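Long-range contacts in RagA protein (Porphyromonas gingivalis, PDB 6SLN), which is a TonB-dependent receptor of the outer membrane that probably imports nutrients, peptides among them, through a plugged beta-barrel using energy passed on by TonB: residues Val293-Asp298 and Pro398-Pro403; Val394-Arg399 and Met886-Asp891. All coordinates share one frame; numbering follows the deposited sequence.

Overall arrangement
From the N terminus, the chain first passes Val-293-Asp-298, in the long connection between barrel strands 218-230 and 309-322. Contact 1 brings this segment against Pro-398-Pro-403, in the connection between strands 363-377 and 435-450, closing a loop of about 100 residues that includes four barrel strands. Contact 2 starts on the same second connection, at Val-394-Arg-399, and reaches Met-886-Asp-891, between strands 857-873 and 921-937, after nearly 490 residues. The two loops neither nest nor truly cross: they follow one another along the chain, overlapping only around the shared Pro-398 and Arg-399; the contact centres lie about 11 Å apart. Three connections, probably extracellular loops by strand alternation, are thus joined through 394-403.

Contact 1: residues Val293-Asp298 and Pro398-Pro403; sequences VDFNHD and PRYYNP
Phe-295 CE1 lies over one face of the Tyr-400 ring, 3.2 Å above its plane and displaced from the ring centre, while Pro-398 CB sits on the opposite face. The two aromatic planes are inclined at 50°, with centroids 5.0 Å apart. A chi1 of 46° sets Tyr-400 CG between its backbone N and carbonyl carbon, holding the ring beside Phe-295. Tyr-401 receives Tyr-400 CE1 on one face and Val-293 CG2 at its edge, 3.9 Å from Tyr-401 CE1.

The backbones meet in a single bridge between Val-293 and Tyr-401, framed by the nearly straight bond from Asp-294 N to Tyr-400 O (2.9 Å, 177° at the hydrogen) and by a backbone bond between Asn-402 and Pro-292. It pairs two connections between barrel strands, probably extracellular loops, without regular strand structure. Pro-398 to Tyr-401 form a type I turn, and Asp-294 OD1 makes an Asx turn, accepting Asn-296 N and His-297 N from one carboxylate face. Asp-298 and Arg-399 meet through their CB atoms.

Leu-246 of helix 242-252 touches both Phe-295 and Tyr-400, whose OH bonds Gln-249; helix 261-276 packs on Val-293, and Trp-301 of helix 301-305 binds Tyr-401 O.

Contact 2: residues Val394-Arg399 and Met886-Asp891; sequences VLTMPR and MQLNKD
Asn-889 joins the two segments with both its backbone and its side chain. Its backbone N donates to Thr-396 O over 2.9 Å, approaching from above the carbonyl plane. Its ND2 makes a longer bond of 3.3 Å to Leu-395 O, nearly along the C=O axis (172°), with the acceptor lying close to the amide plane. CG of Asn-889 is anti to the backbone N (chi1 -165°), which carries the amide toward the helix end; the same ND2 also bonds Met-240 O. A water accepts from Arg-399 N and donates weakly to Asn-889 OD1, adding a third, water-mediated link.

Arg-399 folds back on its own segment through a bend at chi2. NH1 and NH2 converge on Val-394 O, at 2.8 Å and 2.7 Å from that oxygen, and NH1 also reaches Met-397 O on a lone pair. Helix 390-396 finishes here, Met-397 being the first residue to leave helical geometry, and its last carbonyls, those of residues 394 to 396, take donors from Arg-399 just beyond and from Asn-889 in a distant loop within the receptor's barrel-domain range.

Leu-395 O and Asn-889 ND2 lie over one face of the Arg-399 guanidinium, whose plane is 30° from that of the amide. Arg-399 NE and Asn-889 ND2 are both donors, so their proximity is packing and not a bond.

Outward from this polar core, Thr-396 CB rests 4.0 Å from Leu-888 CB, while Thr-396 OG1 bonds Phe-392 O within the helix. Pro-398 CG sits 3.4 Å from Gln-887 O. Leu-245 of helix 242-252 touches both Pro-398 and Asn-889, and Leu-888 packs on Met-387.

Contact 1: residues Val293-Asp298 and Pro398-Pro403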
loop_
_atom_site.group_PDB
_atom_site.type_symbol
_atom_site.label_atom_id
_atom_site.label_comp_id
_atom_site.label_asym_id
_atom_site.label_seq_id
_atom_site.Cartn_x
_atom_site.Cartn_y
_atom_site.Cartn_z
ATOM N N VAL A 293 -4.586 41.730 12.839
ATOM C CA VAL A 293 -5.472 42.310 13.838
ATOM C C VAL A 293 -5.794 43.723 13.383
ATOM O O VAL A 293 -4.893 44.554 13.237
ATOM C CB VAL A 293 -4.839 42.305 15.235
ATOM C CG1 VAL A 293 -5.714 43.093 16.209
ATOM C CG2 VAL A 293 -4.638 40.894 15.697
ATOM N N ASP A 294 -7.080 43.988 13.162
ATOM C CA ASP A 294 -7.560 45.265 12.635
ATOM C C ASP A 294 -8.906 45.576 13.294
ATOM O O ASP A 294 -9.936 44.987 12.959
ATOM C CB ASP A 294 -7.673 45.216 11.112
ATOM C CG ASP A 294 -8.194 46.508 10.526
ATOM O OD1 ASP A 294 -8.366 47.496 11.273
ATOM O OD2 ASP A 294 -8.444 46.530 9.310
ATOM N N PHE A 295 -8.897 46.527 14.215
ATOM C CA PHE A 295 -10.122 46.974 14.864
ATOM C C PHE A 295 -10.859 48.064 14.093
ATOM O O PHE A 295 -11.984 48.413 14.472
ATOM C CB PHE A 295 -9.783 47.449 16.271
ATOM C CG PHE A 295 -9.247 46.354 17.135
ATOM C CD1 PHE A 295 -10.038 45.244 17.426
ATOM C CD2 PHE A 295 -7.971 46.412 17.639
ATOM C CE1 PHE A 295 -9.554 44.216 18.199
ATOM C CE2 PHE A 295 -7.477 45.392 18.415
ATOM C CZ PHE A 295 -8.268 44.287 18.698
ATOM N N ASN A 296 -10.279 48.579 13.008
ATOM C CA ASN A 296 -10.825 49.747 12.327
ATOM C C ASN A 296 -11.621 49.385 11.095
ATOM O O ASN A 296 -12.442 50.185 10.642
ATOM C CB ASN A 296 -9.695 50.702 11.952
ATOM C CG ASN A 296 -8.892 51.111 13.154
ATOM O OD1 ASN A 296 -9.454 51.510 14.177
ATOM N ND2 ASN A 296 -7.579 50.973 13.066
ATOM N N HIS A 297 -11.378 48.211 10.548
ATOM C CA HIS A 297 -12.174 47.617 9.497
ATOM C C HIS A 297 -12.505 46.246 10.041
ATOM O O HIS A 297 -11.892 45.796 11.010
ATOM C CB HIS A 297 -11.371 47.545 8.160
ATOM C CG HIS A 297 -12.108 46.930 7.004
ATOM N ND1 HIS A 297 -11.787 45.684 6.500
ATOM C CD2 HIS A 297 -13.115 47.402 6.227
ATOM C CE1 HIS A 297 -12.574 45.411 5.473
ATOM N NE2 HIS A 297 -13.392 46.433 5.290
ATOM N N ASP A 298 -13.451 45.555 9.452
ATOM C CA ASP A 298 -13.521 44.167 9.845
ATOM C C ASP A 298 -13.673 43.261 8.633
ATOM O O ASP A 298 -14.271 43.613 7.611
ATOM C CB ASP A 298 -14.576 43.950 10.976
ATOM C CG ASP A 298 -15.936 44.466 10.670
ATOM O OD1 ASP A 298 -16.422 44.266 9.540
ATOM O OD2 ASP A 298 -16.548 45.000 11.612
ATOM N N PRO A 398 -14.227 36.485 15.213
ATOM C CA PRO A 398 -14.187 37.920 15.509
ATOM C C PRO A 398 -13.842 38.695 14.251
ATOM O O PRO A 398 -12.904 38.365 13.538
ATOM C CB PRO A 398 -13.078 38.040 16.559
ATOM C CG PRO A 398 -13.027 36.704 17.207
ATOM C CD PRO A 398 -13.378 35.708 16.133
ATOM N N ARG A 399 -14.637 39.707 13.951
ATOM C CA ARG A 399 -14.437 40.439 12.714
ATOM C C ARG A 399 -13.198 41.329 12.735
ATOM O O ARG A 399 -12.777 41.782 11.670
ATOM C CB ARG A 399 -15.693 41.247 12.405
ATOM C CG ARG A 399 -16.665 40.527 11.504
ATOM C CD ARG A 399 -17.300 39.355 12.209
ATOM N NE ARG A 399 -18.348 38.786 11.381
ATOM C CZ ARG A 399 -18.344 37.545 10.925
ATOM N NH1 ARG A 399 -17.345 36.716 11.228
ATOM N NH2 ARG A 399 -19.341 37.141 10.160
ATOM N N TYR A 400 -12.575 41.543 13.892
ATOM C CA TYR A 400 -11.312 42.264 13.967
ATOM C C TYR A 400 -10.107 41.372 13.713
ATOM O O TYR A 400 -8.969 41.857 13.755
ATOM C CB TYR A 400 -11.153 42.959 15.324
ATOM C CG TYR A 400 -11.478 42.126 16.552
ATOM C CD1 TYR A 400 -10.579 41.184 17.051
ATOM C CD2 TYR A 400 -12.675 42.310 17.235
ATOM C CE1 TYR A 400 -10.865 40.447 18.183
ATOM C CE2 TYR A 400 -12.979 41.573 18.369
ATOM C CZ TYR A 400 -12.077 40.637 18.842
ATOM O OH TYR A 400 -12.392 39.898 19.979
ATOM N N TYR A 401 -10.332 40.089 13.469
ATOM C CA TYR A 401 -9.290 39.179 13.022
ATOM C C TYR A 401 -9.354 39.121 11.508
ATOM O O TYR A 401 -10.422 38.891 10.935
ATOM C CB TYR A 401 -9.470 37.784 13.621
ATOM C CG TYR A 401 -9.014 37.724 15.035
ATOM C CD1 TYR A 401 -7.929 38.474 15.460
ATOM C CD2 TYR A 401 -9.698 36.961 15.967
ATOM C CE1 TYR A 401 -7.511 38.435 16.770
ATOM C CE2 TYR A 401 -9.305 36.929 17.285
ATOM C CZ TYR A 401 -8.211 37.661 17.687
ATOM O OH TYR A 401 -7.809 37.600 19.005
ATOM N N ASN A 402 -8.212 39.329 10.866
ATOM C CA ASN A 402 -8.156 39.594 9.431
ATOM C C ASN A 402 -7.233 38.589 8.769
ATOM O O ASN A 402 -6.011 38.618 9.021
ATOM C CB ASN A 402 -7.667 41.016 9.170
ATOM C CG ASN A 402 -7.693 41.389 7.706
ATOM O OD1 ASN A 402 -8.408 40.804 6.895
ATOM N ND2 ASN A 402 -6.912 42.366 7.364
ATOM N N PRO A 403 -7.756 37.697 7.929
ATOM C CA PRO A 403 -6.888 36.761 7.204
ATOM C C PRO A 403 -6.424 37.272 5.851
ATOM O O PRO A 403 -5.851 36.494 5.088
ATOM C CB PRO A 403 -7.806 35.536 7.034
ATOM C CG PRO A 403 -9.180 36.164 6.831
ATOM C CD PRO A 403 -9.175 37.490 7.601
#

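Contact 2: residues Val394-Arg399 and Met886-Asp891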
loop_
_atom_site.group_PDB
_atom_site.type_symbol
_atom_site.label_atom_id
_atom_site.label_comp_id
_atom_site.label_asym_id
_atom_site.label_seq_id
_atom_site.Cartn_x
_atom_site.Cartn_y
_atom_site.Cartn_z
ATOM N N VAL A 394 -17.340 31.355 9.396
ATOM C CA VAL A 394 -17.829 32.560 8.733
ATOM C C VAL A 394 -18.601 33.437 9.708
ATOM O O VAL A 394 -18.453 34.665 9.712
ATOM C CB VAL A 394 -18.686 32.181 7.513
ATOM C CG1 VAL A 394 -19.400 33.406 6.972
ATOM C CG2 VAL A 394 -17.809 31.531 6.442
ATOM N N LEU A 395 -19.437 32.825 10.549
ATOM C CA LEU A 395 -20.179 33.591 11.540
ATOM C C LEU A 395 -19.338 33.880 12.776
ATOM O O LEU A 395 -19.382 34.986 13.311
ATOM C CB LEU A 395 -21.448 32.843 11.951
ATOM C CG LEU A 395 -22.444 32.417 10.870
ATOM C CD1 LEU A 395 -23.665 31.804 11.517
ATOM C CD2 LEU A 395 -22.828 33.569 9.942
ATOM N N THR A 396 -18.573 32.915 13.265
ATOM C CA THR A 396 -18.062 33.039 14.626
ATOM C C THR A 396 -16.681 33.660 14.725
ATOM O O THR A 396 -16.196 33.848 15.842
ATOM C CB THR A 396 -18.044 31.670 15.334
ATOM O OG1 THR A 396 -17.395 30.701 14.505
ATOM C CG2 THR A 396 -19.452 31.240 15.599
ATOM N N MET A 397 -16.024 33.954 13.622
ATOM C CA MET A 397 -14.711 34.579 13.727
ATOM C C MET A 397 -14.881 36.038 14.139
ATOM O O MET A 397 -15.661 36.765 13.506
ATOM C CB MET A 397 -13.930 34.468 12.400
ATOM C CG MET A 397 -13.257 33.096 12.140
ATOM S SD MET A 397 -12.132 32.599 13.453
ATOM C CE MET A 397 -10.973 33.939 13.575
ATOM N N PRO A 398 -14.227 36.485 15.213
ATOM C CA PRO A 398 -14.187 37.920 15.509
ATOM C C PRO A 398 -13.842 38.695 14.251
ATOM O O PRO A 398 -12.904 38.365 13.538
ATOM C CB PRO A 398 -13.078 38.040 16.559
ATOM C CG PRO A 398 -13.027 36.704 17.207
ATOM C CD PRO A 398 -13.378 35.708 16.133
ATOM N N ARG A 399 -14.637 39.707 13.951
ATOM C CA ARG A 399 -14.437 40.439 12.714
ATOM C C ARG A 399 -13.198 41.329 12.735
ATOM O O ARG A 399 -12.777 41.782 11.670
ATOM C CB ARG A 399 -15.693 41.247 12.405
ATOM C CG ARG A 399 -16.665 40.527 11.504
ATOM C CD ARG A 399 -17.300 39.355 12.209
ATOM N NE ARG A 399 -18.348 38.786 11.381
ATOM C CZ ARG A 399 -18.344 37.545 10.925
ATOM N NH1 ARG A 399 -17.345 36.716 11.228
ATOM N NH2 ARG A 399 -19.341 37.141 10.160
ATOM N N MET A 886 -16.998 32.890 24.780
ATOM C CA MET A 886 -17.111 34.332 24.685
ATOM C C MET A 886 -16.021 34.949 23.815
ATOM O O MET A 886 -15.989 36.176 23.660
ATOM C CB MET A 886 -17.111 34.928 26.088
ATOM C CG MET A 886 -18.303 34.468 26.928
ATOM S SD MET A 886 -19.864 35.154 26.353
ATOM C CE MET A 886 -19.609 36.908 26.662
ATOM N N GLN A 887 -15.142 34.129 23.231
ATOM C CA GLN A 887 -14.189 34.586 22.230
ATOM C C GLN A 887 -14.760 34.535 20.824
ATOM O O GLN A 887 -14.106 34.997 19.886
ATOM C CB GLN A 887 -12.912 33.755 22.289
ATOM C CG GLN A 887 -13.072 32.357 21.704
ATOM C CD GLN A 887 -13.277 31.307 22.776
ATOM O OE1 GLN A 887 -14.098 31.472 23.696
ATOM N NE2 GLN A 887 -12.518 30.220 22.675
ATOM N N LEU A 888 -15.957 33.995 20.651
ATOM C CA LEU A 888 -16.553 33.883 19.333
ATOM C C LEU A 888 -17.475 35.057 19.067
ATOM O O LEU A 888 -18.148 35.561 19.974
ATOM C CB LEU A 888 -17.344 32.586 19.184
ATOM C CG LEU A 888 -16.635 31.331 19.652
ATOM C CD1 LEU A 888 -17.555 30.133 19.478
ATOM C CD2 LEU A 888 -15.368 31.176 18.856
ATOM N N ASN A 889 -17.515 35.467 17.801
ATOM C CA ASN A 889 -18.478 36.474 17.386
ATOM C C ASN A 889 -19.880 35.945 17.637
ATOM O O ASN A 889 -20.146 34.754 17.451
ATOM C CB ASN A 889 -18.292 36.819 15.909
ATOM C CG ASN A 889 -19.011 38.092 15.508
ATOM O OD1 ASN A 889 -19.021 39.078 16.258
ATOM N ND2 ASN A 889 -19.614 38.085 14.314
ATOM N N LYS A 890 -20.766 36.833 18.088
ATOM C CA LYS A 890 -22.102 36.486 18.547
ATOM C C LYS A 890 -23.151 37.303 17.805
ATOM O O LYS A 890 -22.853 38.318 17.173
ATOM C CB LYS A 890 -22.241 36.719 20.057
ATOM C CG LYS A 890 -21.263 35.940 20.897
ATOM C CD LYS A 890 -21.709 34.488 21.060
ATOM C CE LYS A 890 -20.585 33.608 21.609
ATOM N NZ LYS A 890 -19.992 34.067 22.906
ATOM N N ASP A 891 -24.395 36.840 17.902
ATOM C CA ASP A 891 -25.531 37.574 17.362
ATOM C C ASP A 891 -25.716 38.913 18.082
ATOM O O ASP A 891 -25.603 38.996 19.311
ATOM C CB ASP A 891 -26.794 36.723 17.484
ATOM C CG ASP A 891 -27.983 37.331 16.780
ATOM O OD1 ASP A 891 -28.324 38.497 17.090
ATOM O OD2 ASP A 891 -28.591 36.636 15.931
HETATM O O HOH W 1 -16.728 40.564 15.326
#